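Local atomic coordinates of molybdopterin synthase sulfur carrier subunit (Homo sapiens, PDB entry 5MPO), a protein that carries sulfur as a thiocarboxylate on its C-terminus and donates it within molybdopterin synthase to build the dithiolene of molybdopterin. Residues V25-F30 against E42-P47; E35-R40 against T61-L66; Q54-I59 against I73-R78. All coordinates share one frame; numbering follows the deposited sequence.

Contact 1: residues V25-F30 against E42-P47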
ATOM      1  N   VAL B  25       8.799   2.428  42.556  1.00 41.65           N
ATOM      2  CA  VAL B  25       8.492   2.319  41.150  1.00 42.50           C
ATOM      3  C   VAL B  25       8.291   0.885  40.682  1.00 42.89           C
ATOM      4  O   VAL B  25       8.628  -0.057  41.381  1.00 51.42           O
ATOM      5  CB  VAL B  25       9.576   2.961  40.307  1.00 43.18           C
ATOM      6  CG1 VAL B  25       9.748   4.404  40.753  1.00 42.37           C
ATOM      7  CG2 VAL B  25      10.887   2.184  40.339  1.00 48.12           C
ATOM      8  N   GLU B  26       7.633   0.738  39.534  1.00 48.05           N
ATOM      9  CA  GLU B  26       7.280  -0.573  38.968  1.00 52.04           C
ATOM     10  C   GLU B  26       8.261  -0.774  37.776  1.00 47.25           C
ATOM     11  O   GLU B  26       8.395   0.106  36.910  1.00 50.99           O
ATOM     12  CB  GLU B  26       5.794  -0.582  38.542  1.00 56.52           C
ATOM     13  CG  GLU B  26       5.146  -1.966  38.465  1.00 67.16           C
ATOM     14  CD  GLU B  26       3.885  -2.085  37.563  1.00 73.40           C
ATOM     15  OE1 GLU B  26       3.383  -1.085  36.979  1.00 65.96           O
ATOM     16  OE2 GLU B  26       3.359  -3.228  37.439  1.00 76.16           O
ATOM     17  N   VAL B  27       9.016  -1.861  37.791  1.00 47.72           N
ATOM     18  CA  VAL B  27       9.909  -2.187  36.693  1.00 47.31           C
ATOM     19  C   VAL B  27       9.177  -3.183  35.841  1.00 52.85           C
ATOM     20  O   VAL B  27       8.597  -4.155  36.376  1.00 45.71           O
ATOM     21  CB  VAL B  27      11.276  -2.698  37.151  1.00 49.81           C
ATOM     22  CG1 VAL B  27      12.190  -2.998  35.954  1.00 53.41           C
ATOM     23  CG2 VAL B  27      11.949  -1.629  38.019  1.00 53.52           C
ATOM     24  N   LEU B  28       9.106  -2.901  34.536  1.00 46.35           N
ATOM     25  CA  LEU B  28       8.441  -3.837  33.617  1.00 53.09           C
ATOM     26  C   LEU B  28       9.493  -4.500  32.716  1.00 48.34           C
ATOM     27  O   LEU B  28      10.428  -3.832  32.228  1.00 49.55           O
ATOM     28  CB  LEU B  28       7.406  -3.076  32.816  1.00 54.87           C
ATOM     29  CG  LEU B  28       6.292  -2.397  33.636  1.00 53.86           C
ATOM     30  CD1 LEU B  28       5.266  -1.697  32.752  1.00 55.28           C
ATOM     31  CD2 LEU B  28       5.525  -3.439  34.398  1.00 56.64           C
ATOM     32  N   TYR B  29       9.391  -5.808  32.566  1.00 42.10           N
ATOM     33  CA  TYR B  29      10.417  -6.573  31.798  1.00 51.22           C
ATOM     34  C   TYR B  29       9.689  -7.153  30.601  1.00 51.34           C
ATOM     35  O   TYR B  29       8.686  -7.864  30.756  1.00 48.71           O
ATOM     36  CB  TYR B  29      11.118  -7.688  32.603  1.00 49.38           C
ATOM     37  CG  TYR B  29      11.931  -7.199  33.802  1.00 48.30           C
ATOM     38  CD1 TYR B  29      13.102  -6.501  33.620  1.00 55.94           C
ATOM     39  CD2 TYR B  29      11.482  -7.396  35.126  1.00 50.59           C
ATOM     40  CE1 TYR B  29      13.831  -6.022  34.704  1.00 58.22           C
ATOM     41  CE2 TYR B  29      12.193  -6.923  36.208  1.00 49.51           C
ATOM     42  CZ  TYR B  29      13.359  -6.229  35.990  1.00 55.20           C
ATOM     43  OH  TYR B  29      14.089  -5.728  37.032  1.00 62.57           O
ATOM     44  N   PHE B  30      10.153  -6.787  29.407  1.00 53.36           N
ATOM     45  CA  PHE B  30       9.509  -7.245  28.173  1.00 56.91           C
ATOM     46  C   PHE B  30      10.384  -8.220  27.403  1.00 54.65           C
ATOM     47  O   PHE B  30      11.612  -8.077  27.390  1.00 51.29           O
ATOM     48  CB  PHE B  30       9.138  -6.003  27.324  1.00 52.76           C
ATOM     49  CG  PHE B  30       7.958  -5.289  27.878  1.00 47.25           C
ATOM     50  CD1 PHE B  30       6.718  -5.874  27.785  1.00 40.68           C
ATOM     51  CD2 PHE B  30       8.117  -4.125  28.637  1.00 47.34           C
ATOM     52  CE1 PHE B  30       5.619  -5.302  28.368  1.00 45.33           C
ATOM     53  CE2 PHE B  30       7.018  -3.536  29.215  1.00 47.59           C
ATOM     54  CZ  PHE B  30       5.764  -4.129  29.089  1.00 44.08           C
ATOM     55  N   GLU B  42       8.169  -6.149  38.700  1.00 65.47           N
ATOM     56  CA  GLU B  42       8.305  -6.013  40.153  1.00 66.07           C
ATOM     57  C   GLU B  42       8.375  -4.549  40.605  1.00 58.16           C
ATOM     58  O   GLU B  42       8.577  -3.647  39.798  1.00 59.77           O
ATOM     59  CB  GLU B  42       9.571  -6.753  40.609  1.00 66.55           C
ATOM     60  CG  GLU B  42      10.872  -6.007  40.332  1.00 62.90           C
ATOM     61  CD  GLU B  42      12.029  -6.936  40.088  1.00 59.98           C
ATOM     62  OE1 GLU B  42      11.901  -8.133  40.372  1.00 60.20           O
ATOM     63  OE2 GLU B  42      13.074  -6.470  39.592  1.00 65.28           O
ATOM     64  N   THR B  43       8.263  -4.325  41.906  1.00 48.88           N
ATOM     65  CA  THR B  43       8.432  -2.984  42.462  1.00 51.31           C
ATOM     66  C   THR B  43       9.741  -2.955  43.145  1.00 43.36           C
ATOM     67  O   THR B  43      10.151  -3.924  43.703  1.00 46.11           O
ATOM     68  CB  THR B  43       7.342  -2.655  43.458  1.00 53.21           C
ATOM     69  OG1 THR B  43       7.098  -3.822  44.208  1.00 57.67           O
ATOM     70  CG2 THR B  43       6.028  -2.312  42.760  1.00 53.94           C
ATOM     71  N   ILE B  44      10.422  -1.838  43.073  1.00 42.53           N
ATOM     72  CA  ILE B  44      11.646  -1.635  43.792  1.00 41.17           C
ATOM     73  C   ILE B  44      11.614  -0.201  44.268  1.00 42.19           C
ATOM     74  O   ILE B  44      10.803   0.556  43.803  1.00 43.41           O
ATOM     75  CB  ILE B  44      12.859  -1.824  42.854  1.00 48.26           C
ATOM     76  CG1 ILE B  44      13.008  -0.680  41.886  1.00 50.18           C
ATOM     77  CG2 ILE B  44      12.738  -3.126  42.066  1.00 54.77           C
ATOM     78  CD1 ILE B  44      14.036  -0.985  40.826  1.00 56.31           C
ATOM     79  N   SER B  45      12.560   0.175  45.120  1.00 52.36           N
ATOM     80  CA  SER B  45      12.658   1.509  45.697  1.00 54.99           C
ATOM     81  C   SER B  45      13.846   2.195  45.126  1.00 50.07           C
ATOM     82  O   SER B  45      14.874   1.613  45.027  1.00 50.46           O
ATOM     83  CB  SER B  45      12.815   1.452  47.223  1.00 61.56           C
ATOM     84  OG  SER B  45      13.356   2.705  47.697  1.00 69.73           O
ATOM     85  N   VAL B  46      13.711   3.465  44.780  1.00 47.76           N
ATOM     86  CA  VAL B  46      14.794   4.197  44.202  1.00 49.36           C
ATOM     87  C   VAL B  46      14.774   5.605  44.741  1.00 48.60           C
ATOM     88  O   VAL B  46      13.727   6.127  45.042  1.00 51.08           O
ATOM     89  CB  VAL B  46      14.695   4.264  42.625  1.00 59.08           C
ATOM     90  CG1 VAL B  46      14.532   2.879  42.033  1.00 62.98           C
ATOM     91  CG2 VAL B  46      13.567   5.162  42.122  1.00 53.83           C
ATOM     92  N   PRO B  47      15.922   6.255  44.802  1.00 54.46           N
ATOM     93  CA  PRO B  47      15.906   7.631  45.265  1.00 55.93           C
ATOM     94  C   PRO B  47      15.149   8.503  44.313  1.00 61.35           C
ATOM     95  O   PRO B  47      14.810   8.040  43.248  1.00 60.10           O
ATOM     96  CB  PRO B  47      17.383   8.034  45.263  1.00 57.80           C
ATOM     97  CG  PRO B  47      18.145   6.774  45.001  1.00 58.01           C
ATOM     98  CD  PRO B  47      17.237   5.863  44.276  1.00 57.36           C
TER
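E42 OE2 is gripped twice: the hydroxyl of Y29 donates to it across the strand pair, OH to OE2 2.9 Å, and H63 NE2 bonds to the same oxygen. The carboxylate stands at the edge of the Y29 ring with the two planes 87° apart, and the hydroxyl meets OE2 from above the carboxylate plane. With CG set between its own backbone N and carbonyl carbon (chi1 77°), the extended E42 chain swings its acid back toward the tyrosine. A phenylalanine in place of Y29 would probably leave E42 OE2 with the histidine as its remaining partner here and the carboxylate freer to turn. The bond sits beside an antiparallel ladder, the first strand pair of the ubiquitin-like beta-grasp fold. V27 N reaches E42 O at 2.7 Å and E42 N returns to V27 O at 3.1 Å; V25 and I44 exchange a similar pair of bonds. Between them E26 and T43 form a non-hydrogen-bonded pair, their CA atoms 4.4 Å apart, and turn polar side chains to the outer face. On the other face branched aliphatics suit a buried strand: V27 CG2 meets I44 CD1 at 3.6 Å, while V25 CG2 packs on I44 CG1 at 3.9 Å.

Contact 2: residues E35-R40 against T61-L66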
ATOM      1  N   GLU B  35      12.296 -13.339  30.267  1.00 88.25           N
ATOM      2  CA  GLU B  35      12.809 -14.737  30.263  1.00 89.57           C
ATOM      3  C   GLU B  35      13.970 -14.841  31.255  1.00 81.48           C
ATOM      4  O   GLU B  35      13.909 -15.673  32.156  1.00 76.77           O
ATOM      5  CB  GLU B  35      13.215 -15.213  28.836  1.00 81.59           C
ATOM      6  N   ILE B  36      14.954 -13.939  31.117  1.00 68.29           N
ATOM      7  CA  ILE B  36      16.115 -13.813  32.025  1.00 68.60           C
ATOM      8  C   ILE B  36      15.739 -13.533  33.481  1.00 70.03           C
ATOM      9  O   ILE B  36      15.881 -14.403  34.297  1.00 86.22           O
ATOM     10  CB  ILE B  36      17.074 -12.688  31.571  1.00 70.92           C
ATOM     11  CG1 ILE B  36      17.640 -12.993  30.186  1.00 68.40           C
ATOM     12  CG2 ILE B  36      18.224 -12.485  32.567  1.00 71.91           C
ATOM     13  CD1 ILE B  36      18.513 -11.874  29.622  1.00 72.73           C
ATOM     14  N   THR B  37      15.236 -12.339  33.807  1.00 72.84           N
ATOM     15  CA  THR B  37      14.761 -12.055  35.177  1.00 70.11           C
ATOM     16  C   THR B  37      13.830 -13.156  35.657  1.00 69.60           C
ATOM     17  O   THR B  37      13.758 -13.431  36.847  1.00 65.71           O
ATOM     18  CB  THR B  37      13.975 -10.685  35.382  1.00 61.90           C
ATOM     19  OG1 THR B  37      12.590 -10.761  34.934  1.00 59.13           O
ATOM     20  CG2 THR B  37      14.693  -9.514  34.745  1.00 63.29           C
ATOM     21  N   GLY B  38      13.061 -13.729  34.740  1.00 65.18           N
ATOM     22  CA  GLY B  38      12.012 -14.641  35.144  1.00 60.70           C
ATOM     23  C   GLY B  38      10.783 -13.975  35.700  1.00 61.30           C
ATOM     24  O   GLY B  38       9.958 -14.656  36.292  1.00 63.32           O
ATOM     25  N   VAL B  39      10.587 -12.670  35.481  1.00 67.74           N
ATOM     26  CA  VAL B  39       9.287 -12.059  35.877  1.00 71.81           C
ATOM     27  C   VAL B  39       8.831 -10.825  35.059  1.00 59.94           C
ATOM     28  O   VAL B  39       9.656 -10.014  34.662  1.00 62.23           O
ATOM     29  CB  VAL B  39       9.254 -11.828  37.432  1.00 74.50           C
ATOM     30  CG1 VAL B  39      10.264 -10.751  37.871  1.00 63.39           C
ATOM     31  CG2 VAL B  39       7.811 -11.600  37.891  1.00 77.18           C
ATOM     32  N   ARG B  40       7.519 -10.746  34.790  1.00 57.18           N
ATOM     33  CA  ARG B  40       6.902  -9.685  33.942  1.00 57.54           C
ATOM     34  C   ARG B  40       7.081  -8.296  34.552  1.00 57.51           C
ATOM     35  O   ARG B  40       7.369  -7.343  33.838  1.00 55.27           O
ATOM     36  CB  ARG B  40       5.394  -9.930  33.706  1.00 54.99           C
ATOM     37  N   THR B  61      22.130  -5.437  39.138  1.00 77.75           N
ATOM     38  CA  THR B  61      22.399  -5.999  40.483  1.00 76.90           C
ATOM     39  C   THR B  61      21.358  -7.043  40.875  1.00 76.13           C
ATOM     40  O   THR B  61      21.678  -8.079  41.451  1.00 86.74           O
ATOM     41  CB  THR B  61      22.357  -4.895  41.562  1.00 81.31           C
ATOM     42  OG1 THR B  61      23.546  -4.083  41.509  1.00 74.97           O
ATOM     43  CG2 THR B  61      22.140  -5.468  42.996  1.00 80.18           C
ATOM     44  N   ARG B  62      20.105  -6.746  40.566  1.00 70.12           N
ATOM     45  CA  ARG B  62      18.986  -7.490  41.111  1.00 68.95           C
ATOM     46  C   ARG B  62      18.664  -8.739  40.326  1.00 65.46           C
ATOM     47  O   ARG B  62      17.980  -9.613  40.842  1.00 59.53           O
ATOM     48  CB  ARG B  62      17.764  -6.569  41.196  1.00 74.95           C
ATOM     49  CG  ARG B  62      16.698  -6.986  42.217  1.00 82.69           C
ATOM     50  CD  ARG B  62      15.760  -5.841  42.603  1.00 77.69           C
ATOM     51  NE  ARG B  62      16.507  -4.619  42.981  1.00 81.47           N
ATOM     52  CZ  ARG B  62      16.173  -3.776  43.962  1.00 78.06           C
ATOM     53  NH1 ARG B  62      15.064  -3.944  44.701  1.00 81.95           N
ATOM     54  NH2 ARG B  62      16.951  -2.727  44.196  1.00 73.14           N
ATOM     55  N   HIS B  63      19.099  -8.794  39.067  1.00 70.94           N
ATOM     56  CA  HIS B  63      18.949  -9.993  38.224  1.00 74.72           C
ATOM     57  C   HIS B  63      20.206  -9.976  37.378  1.00 83.25           C
ATOM     58  O   HIS B  63      20.244  -9.269  36.342  1.00 72.29           O
ATOM     59  CB  HIS B  63      17.714  -9.923  37.322  1.00 64.61           C
ATOM     60  CG  HIS B  63      16.448  -9.650  38.050  1.00 61.31           C
ATOM     61  ND1 HIS B  63      15.639 -10.654  38.540  1.00 66.85           N
ATOM     62  CD2 HIS B  63      15.848  -8.480  38.381  1.00 59.10           C
ATOM     63  CE1 HIS B  63      14.607 -10.117  39.166  1.00 61.30           C
ATOM     64  NE2 HIS B  63      14.715  -8.798  39.084  1.00 64.61           N
ATOM     65  N   PRO B  64      21.272 -10.665  37.848  1.00 96.08           N
ATOM     66  CA  PRO B  64      22.563 -10.494  37.140  1.00 98.12           C
ATOM     67  C   PRO B  64      22.594 -11.046  35.693  1.00 79.20           C
ATOM     68  O   PRO B  64      23.379 -10.531  34.897  1.00 81.72           O
ATOM     69  CB  PRO B  64      23.589 -11.173  38.080  1.00 93.78           C
ATOM     70  CG  PRO B  64      22.919 -11.212  39.415  1.00 94.30           C
ATOM     71  CD  PRO B  64      21.454 -11.400  39.120  1.00 94.61           C
ATOM     72  N   GLY B  65      21.722 -12.010  35.354  1.00 68.95           N
ATOM     73  CA  GLY B  65      21.517 -12.443  33.961  1.00 76.91           C
ATOM     74  C   GLY B  65      21.381 -11.274  32.961  1.00 91.01           C
ATOM     75  O   GLY B  65      21.961 -11.292  31.863  1.00 90.89           O
ATOM     76  N   LEU B  66      20.647 -10.232  33.351  1.00 87.15           N
ATOM     77  CA  LEU B  66      20.543  -9.012  32.533  1.00 94.38           C
ATOM     78  C   LEU B  66      21.870  -8.362  32.130  1.00 92.51           C
ATOM     79  O   LEU B  66      21.868  -7.488  31.253  1.00 94.05           O
ATOM     80  CB  LEU B  66      19.705  -7.935  33.237  1.00 92.00           C
ATOM     81  CG  LEU B  66      18.257  -8.273  33.595  1.00 96.65           C
ATOM     82  CD1 LEU B  66      17.613  -7.020  34.154  1.00 91.46           C
ATOM     83  CD2 LEU B  66      17.455  -8.834  32.419  1.00 96.70           C
TER
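I36 and G65 meet at the tightest point, where I36 CG2 lies 3.4 Å from G65 C and equally close to L66 N. Glycine suits this place because a beta carbon there would point toward the I36 side chain and clash with CG2. T37 sits over one face of the H63 imidazole in a CH-pi contact, its CB 3.8 Å from the ring centroid and only 18° off the normal. The T37 methyl lies anti to the carbonyl carbon (chi1 79° for OG1), which lets CG2 reach L66 CD2 at 3.7 Å; that leucine methyl also packs against I36 CG2. The same rotation turns OG1 back to accept from V39 N at 2.8 Å in an ST turn. At the positive phi of G38 a beta carbon would be jammed against T37 O, so glycine suits the turn. Toward solvent the contact thins: I36 is exposed as a whole, and its CD1 only skims G65 O at 4.2 Å. Within the beta-grasp fold the end of helix 32-37 thus packs on H63 and the 3-10 turn 64-66 after helix 52-62, with H63 meeting the Y29 ring edge-to-face and bonding to E42 of strand 41-45, and L66 reaching back to W56.

Contact 3: residues Q54-I59 against I73-R78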
ATOM      1  N   GLN B  54      22.869   4.597  36.798  1.00 77.18           N
ATOM      2  CA  GLN B  54      22.715   4.170  38.218  1.00 81.21           C
ATOM      3  C   GLN B  54      21.471   3.283  38.380  1.00 74.45           C
ATOM      4  O   GLN B  54      21.543   2.211  39.005  1.00 69.72           O
ATOM      5  CB  GLN B  54      22.720   5.371  39.203  1.00 77.10           C
ATOM      6  N   LEU B  55      20.351   3.694  37.759  1.00 72.20           N
ATOM      7  CA  LEU B  55      19.112   2.878  37.783  1.00 60.98           C
ATOM      8  C   LEU B  55      19.256   1.513  37.134  1.00 57.97           C
ATOM      9  O   LEU B  55      18.765   0.510  37.648  1.00 52.73           O
ATOM     10  CB  LEU B  55      17.940   3.633  37.160  1.00 65.11           C
ATOM     11  CG  LEU B  55      16.568   2.933  37.055  1.00 65.55           C
ATOM     12  CD1 LEU B  55      16.029   2.474  38.398  1.00 64.69           C
ATOM     13  CD2 LEU B  55      15.597   3.907  36.425  1.00 68.10           C
ATOM     14  N   TRP B  56      19.907   1.470  35.973  1.00 70.20           N
ATOM     15  CA  TRP B  56      20.189   0.195  35.333  1.00 68.35           C
ATOM     16  C   TRP B  56      21.029  -0.691  36.265  1.00 63.80           C
ATOM     17  O   TRP B  56      20.649  -1.845  36.525  1.00 55.23           O
ATOM     18  CB  TRP B  56      20.885   0.375  33.973  1.00 72.96           C
ATOM     19  CG  TRP B  56      21.270  -0.962  33.460  1.00 73.77           C
ATOM     20  CD1 TRP B  56      22.508  -1.522  33.495  1.00 80.25           C
ATOM     21  CD2 TRP B  56      20.393  -1.966  32.971  1.00 68.94           C
ATOM     22  NE1 TRP B  56      22.466  -2.806  33.019  1.00 81.57           N
ATOM     23  CE2 TRP B  56      21.178  -3.104  32.683  1.00 74.12           C
ATOM     24  CE3 TRP B  56      19.028  -2.011  32.716  1.00 56.07           C
ATOM     25  CZ2 TRP B  56      20.643  -4.269  32.162  1.00 66.11           C
ATOM     26  CZ3 TRP B  56      18.495  -3.173  32.212  1.00 55.65           C
ATOM     27  CH2 TRP B  56      19.300  -4.287  31.932  1.00 60.98           C
ATOM     28  N   LYS B  57      22.136  -0.134  36.782  1.00 67.28           N
ATOM     29  CA  LYS B  57      23.004  -0.834  37.802  1.00 73.34           C
ATOM     30  C   LYS B  57      22.168  -1.479  38.917  1.00 70.56           C
ATOM     31  O   LYS B  57      22.324  -2.680  39.161  1.00 67.85           O
ATOM     32  CB  LYS B  57      24.105   0.086  38.387  1.00 71.47           C
ATOM     33  N   GLU B  58      21.237  -0.723  39.529  1.00 71.99           N
ATOM     34  CA  GLU B  58      20.274  -1.320  40.511  1.00 73.76           C
ATOM     35  C   GLU B  58      19.518  -2.510  39.916  1.00 71.57           C
ATOM     36  O   GLU B  58      19.323  -3.537  40.559  1.00 75.01           O
ATOM     37  CB  GLU B  58      19.228  -0.312  41.026  1.00 73.13           C
ATOM     38  CG  GLU B  58      19.743   0.880  41.829  1.00 82.36           C
ATOM     39  CD  GLU B  58      20.135   0.532  43.258  1.00 96.27           C
ATOM     40  OE1 GLU B  58      19.659  -0.500  43.768  1.00112.58           O
ATOM     41  OE2 GLU B  58      20.918   1.287  43.883  1.00 92.01           O
ATOM     42  N   ILE B  59      19.068  -2.375  38.681  1.00 77.78           N
ATOM     43  CA  ILE B  59      18.264  -3.444  38.099  1.00 76.77           C
ATOM     44  C   ILE B  59      19.129  -4.642  37.783  1.00 68.45           C
ATOM     45  O   ILE B  59      18.716  -5.773  38.072  1.00 61.59           O
ATOM     46  CB  ILE B  59      17.453  -2.986  36.864  1.00 74.95           C
ATOM     47  CG1 ILE B  59      16.468  -1.890  37.284  1.00 74.36           C
ATOM     48  CG2 ILE B  59      16.667  -4.164  36.294  1.00 69.01           C
ATOM     49  CD1 ILE B  59      15.778  -1.189  36.137  1.00 78.28           C
ATOM     50  N   ILE B  73      19.654  -2.619  25.371  1.00 72.25           N
ATOM     51  CA  ILE B  73      18.435  -2.309  26.061  1.00 62.25           C
ATOM     52  C   ILE B  73      18.200  -0.841  26.206  1.00 60.09           C
ATOM     53  O   ILE B  73      19.115  -0.104  26.456  1.00 63.02           O
ATOM     54  CB  ILE B  73      18.575  -2.840  27.498  1.00 63.04           C
ATOM     55  CG1 ILE B  73      18.676  -4.347  27.497  1.00 69.81           C
ATOM     56  CG2 ILE B  73      17.437  -2.438  28.413  1.00 67.57           C
ATOM     57  CD1 ILE B  73      17.375  -5.052  27.268  1.00 68.83           C
ATOM     58  N   ILE B  74      16.956  -0.413  26.083  1.00 66.93           N
ATOM     59  CA  ILE B  74      16.658   1.014  26.419  1.00 59.85           C
ATOM     60  C   ILE B  74      15.633   1.005  27.567  1.00 54.71           C
ATOM     61  O   ILE B  74      14.967  -0.031  27.853  1.00 51.52           O
ATOM     62  CB  ILE B  74      16.243   1.814  25.145  1.00 60.87           C
ATOM     63  CG1 ILE B  74      16.238   3.320  25.378  1.00 74.41           C
ATOM     64  CG2 ILE B  74      14.892   1.364  24.581  1.00 62.62           C
ATOM     65  CD1 ILE B  74      15.892   4.136  24.135  1.00 78.16           C
ATOM     66  N   PHE B  75      15.524   2.137  28.228  1.00 55.04           N
ATOM     67  CA  PHE B  75      14.415   2.364  29.122  1.00 58.58           C
ATOM     68  C   PHE B  75      13.276   3.157  28.479  1.00 61.65           C
ATOM     69  O   PHE B  75      13.510   4.087  27.666  1.00 54.28           O
ATOM     70  CB  PHE B  75      14.860   3.197  30.331  1.00 57.12           C
ATOM     71  CG  PHE B  75      15.551   2.425  31.413  1.00 49.05           C
ATOM     72  CD1 PHE B  75      15.117   1.161  31.801  1.00 55.91           C
ATOM     73  CD2 PHE B  75      16.607   3.020  32.116  1.00 53.10           C
ATOM     74  CE1 PHE B  75      15.765   0.475  32.824  1.00 60.39           C
ATOM     75  CE2 PHE B  75      17.258   2.343  33.143  1.00 53.89           C
ATOM     76  CZ  PHE B  75      16.837   1.072  33.488  1.00 60.56           C
ATOM     77  N   ALA B  76      12.054   2.838  28.927  1.00 51.33           N
ATOM     78  CA  ALA B  76      10.963   3.810  28.928  1.00 47.03           C
ATOM     79  C   ALA B  76      10.621   4.180  30.391  1.00 48.38           C
ATOM     80  O   ALA B  76      10.346   3.295  31.207  1.00 49.07           O
ATOM     81  CB  ALA B  76       9.726   3.248  28.214  1.00 47.29           C
ATOM     82  N   VAL B  77      10.626   5.479  30.690  1.00 51.13           N
ATOM     83  CA  VAL B  77      10.274   6.023  31.992  1.00 53.59           C
ATOM     84  C   VAL B  77       9.047   6.852  31.759  1.00 52.23           C
ATOM     85  O   VAL B  77       9.081   7.817  30.993  1.00 52.60           O
ATOM     86  CB  VAL B  77      11.394   6.958  32.554  1.00 56.88           C
ATOM     87  CG1 VAL B  77      10.943   7.681  33.846  1.00 51.26           C
ATOM     88  CG2 VAL B  77      12.673   6.169  32.758  1.00 57.58           C
ATOM     89  N   ARG B  78       7.968   6.508  32.435  1.00 51.23           N
ATOM     90  CA  ARG B  78       6.676   7.149  32.213  1.00 52.85           C
ATOM     91  C   ARG B  78       6.370   7.127  30.715  1.00 52.16           C
ATOM     92  O   ARG B  78       5.961   8.121  30.159  1.00 52.79           O
ATOM     93  CB  ARG B  78       6.652   8.587  32.778  1.00 51.91           C
ATOM     94  CG  ARG B  78       6.654   8.713  34.318  1.00 56.08           C
ATOM     95  CD  ARG B  78       6.551  10.153  34.780  1.00 50.94           C
ATOM     96  NE  ARG B  78       7.740  10.943  34.417  1.00 54.13           N
ATOM     97  CZ  ARG B  78       8.858  11.072  35.146  1.00 56.14           C
ATOM     98  NH1 ARG B  78       9.024  10.462  36.329  1.00 57.69           N
ATOM     99  NH2 ARG B  78       9.848  11.816  34.679  1.00 50.70           N
TER
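F75 is the bump of this contact, a phenyl ring pushed from strand 74-77 into the hollow that L55, W56 and I59 form on one side of the helix. With CG anti to its carbonyl carbon (chi1 -81°), the ring projects toward the helix, and a large apolar ring suits the place because its far end, CE1, CE2 and CZ, reaches three helix side chains at once. I59 comes from the opposite direction and sets CD1 3.6 Å from F75 CZ. L55 closes another side, CD2 to F75 CE2 4.0 Å, while the backbone N of W56 lies in the plane of the phenyl, at its edge. The indole forms a further wall: F75 CZ meets its edge, 3.9 Å from W56 CE3. Farther along, I73 CG2 packs 4.0 Å from W56 CZ3, so the broad indole serves both F75 of the strand and I73 just before it. The axes of helix 54-59 and strand 74-77 come within 10.9 Å at 104°, room for one layer of large side chains. This is the helix-on-sheet packing of the ubiquitin-like beta-grasp fold: L55 and F75 also touch I97 of strand 96-100, and F75 packs on V82 of the neighbouring strand 80-82.

Overall arrangement
Contacts 2 and 3 both use helix 52-62; contact 1 is a strand pair of the sheet on which that helix packs. Contacts 1 and 3 reach the same sheet, centres about 9 Å apart, and meet where V27 CG1 stands 4.0 Å from I59 CD1 and V46 CG1 4.0 Å from L55 CD1. Contact 2 is nearer the surface, about 12 Å from contact 1 and 13 Å from contact 3, centre to centre. It is tied to contact 1 by a probable backbone bond from Y29 N to R40 O, 2.8 Å, and to contact 3 through L66 CD1, 3.7 Å from I59 CG2. G106, the C-terminal residue that becomes thiocarboxylated, is unmodified here and lies in none of the segments.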